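Local coordinates for sulfotransferase (Mycobacterium tuberculosis, PDB 2ZQ5), which probably transfers a sulfuryl group from an activated sulfate donor, probably PAPS, to an acceptor that remains unidentified, at residues Asp34-Ala39 and Gly67-Arg72. Residues are numbered along the deposited sequence; the frame is centred on the assembly and turned at random.
Sequences DNYREA and GALVAR
Arg72 reaches from helix 55-81 to the start of helix 36-50, where its guanidinium is held at the edge by the carboxylate of Asp34 and on one face by the ring of Tyr36. The salt bridge is end-on and bidentate, one nitrogen to each oxygen. Arg72 NH1 meets Asp34 OD2 at 2.8 Å in a nearly straight bond (177°), lying in the guanidinium plane and using the syn lone pair of the oxygen. Its companion, Arg72 NH2 to Asp34 OD1 at 3.0 Å, is more bent and tilted from both planes, in keeping with the small turn between the two nearly coplanar groups. Arg72 CG stands anti to the backbone N (chi1 -172°) and the chain runs on extended to NE, which carries the charge across to helix 36-50. The guanidinium lies flat on Tyr36, planes 22° apart, with Arg72 CZ 3.7 Å from the ring centroid in a cation-pi stack. Arg72 CD sits almost squarely above the same ring, 4.1 Å from its centroid, adding a CH-pi contact. Arg37 CG lies above the opposite face, toward the rim. The Leu69 side chain runs at about a right angle to that of Tyr36, and its CD2 comes to 3.9 Å from Tyr36 CE1, oblique to the ring. Further bonds fix the buried polar groups: Ser181 OG to Asp34 OD2, the carbonyls of Phe29 and Gln180 to Arg72 NE and NH1, and His17 NE2 to Tyr36 OH. The bonded carboxylate probably offsets much of the buried arginine charge. This buried arginine, clasped by salt bridge and cation-pi stack, ties the N-terminal end of helix 36-50 to helix 55-81, with Leu69 also packing on helix 13-24 and Arg211 of helix 206-219 touching both Asp34 and Arg72.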
# COMPACT_ATOMS: atom_id res chain seq x y z
N ASP A 34 9.48 -7.82 13.94
CA ASP A 34 8.29 -7.15 13.43
C ASP A 34 7.05 -8.03 13.61
O ASP A 34 5.97 -7.70 13.11
CB ASP A 34 8.48 -6.72 11.97
CG ASP A 34 8.82 -7.87 11.04
OD1 ASP A 34 9.26 -8.93 11.52
OD2 ASP A 34 8.65 -7.69 9.81
N ASN A 35 7.21 -9.13 14.33
CA ASN A 35 6.12 -10.05 14.63
C ASN A 35 5.42 -10.59 13.38
O ASN A 35 4.21 -10.80 13.38
CB ASN A 35 5.11 -9.35 15.55
CG ASN A 35 4.27 -10.32 16.34
OD1 ASN A 35 4.76 -11.33 16.83
ND2 ASN A 35 2.98 -10.01 16.49
N TYR A 36 6.19 -10.83 12.32
CA TYR A 36 5.61 -11.31 11.08
C TYR A 36 5.12 -12.75 11.16
O TYR A 36 4.17 -13.12 10.46
CB TYR A 36 6.63 -11.15 9.93
CG TYR A 36 7.56 -12.33 9.72
CD1 TYR A 36 7.24 -13.33 8.80
CD2 TYR A 36 8.75 -12.44 10.44
CE1 TYR A 36 8.09 -14.42 8.61
CE2 TYR A 36 9.60 -13.52 10.25
CZ TYR A 36 9.26 -14.50 9.34
OH TYR A 36 10.10 -15.58 9.16
N ARG A 37 5.74 -13.57 12.00
CA ARG A 37 5.31 -14.95 12.13
C ARG A 37 3.90 -15.07 12.71
O ARG A 37 3.08 -15.82 12.19
CB ARG A 37 6.30 -15.74 12.99
CG ARG A 37 7.58 -16.11 12.25
CD ARG A 37 8.52 -16.91 13.14
NE ARG A 37 9.62 -17.51 12.39
CZ ARG A 37 9.47 -18.45 11.46
NH1 ARG A 37 8.26 -18.91 11.17
NH2 ARG A 37 10.53 -18.94 10.84
N GLU A 38 3.62 -14.32 13.77
CA GLU A 38 2.29 -14.36 14.37
C GLU A 38 1.28 -13.84 13.36
O GLU A 38 0.20 -14.41 13.19
CB GLU A 38 2.21 -13.50 15.64
CG GLU A 38 0.91 -13.72 16.42
CD GLU A 38 0.63 -12.67 17.48
OE1 GLU A 38 1.58 -12.01 17.94
OE2 GLU A 38 -0.55 -12.50 17.87
N ALA A 39 1.64 -12.75 12.69
CA ALA A 39 0.75 -12.15 11.70
C ALA A 39 0.41 -13.15 10.60
O ALA A 39 -0.75 -13.29 10.23
CB ALA A 39 1.41 -10.91 11.10
N GLY A 67 5.12 -14.53 -2.11
CA GLY A 67 5.74 -13.33 -2.64
C GLY A 67 6.17 -12.37 -1.54
O GLY A 67 7.21 -11.73 -1.65
N ALA A 68 5.36 -12.27 -0.50
CA ALA A 68 5.68 -11.39 0.62
C ALA A 68 6.95 -11.87 1.31
O ALA A 68 7.81 -11.07 1.68
CB ALA A 68 4.52 -11.35 1.61
N LEU A 69 7.08 -13.19 1.47
CA LEU A 69 8.25 -13.76 2.12
C LEU A 69 9.49 -13.67 1.24
O LEU A 69 10.60 -13.51 1.74
CB LEU A 69 7.98 -15.22 2.52
CG LEU A 69 6.94 -15.40 3.63
CD1 LEU A 69 6.90 -16.87 4.03
CD2 LEU A 69 7.29 -14.54 4.83
N VAL A 70 9.31 -13.78 -0.07
CA VAL A 70 10.44 -13.66 -0.98
C VAL A 70 10.96 -12.23 -0.89
O VAL A 70 12.17 -12.00 -0.85
CB VAL A 70 10.05 -13.98 -2.44
CG1 VAL A 70 11.16 -13.54 -3.39
CG2 VAL A 70 9.80 -15.47 -2.58
N ALA A 71 10.05 -11.26 -0.85
CA ALA A 71 10.42 -9.85 -0.75
C ALA A 71 11.17 -9.63 0.56
O ALA A 71 12.15 -8.88 0.61
CB ALA A 71 9.17 -8.96 -0.80
N ARG A 72 10.70 -10.28 1.62
CA ARG A 72 11.34 -10.17 2.93
C ARG A 72 12.78 -10.66 2.81
O ARG A 72 13.71 -10.01 3.30
CB ARG A 72 10.58 -11.02 3.96
CG ARG A 72 11.06 -10.82 5.38
CD ARG A 72 10.39 -11.77 6.36
NE ARG A 72 10.91 -11.54 7.71
CZ ARG A 72 10.48 -10.58 8.52
NH1 ARG A 72 9.51 -9.76 8.14
NH2 ARG A 72 11.07 -10.40 9.70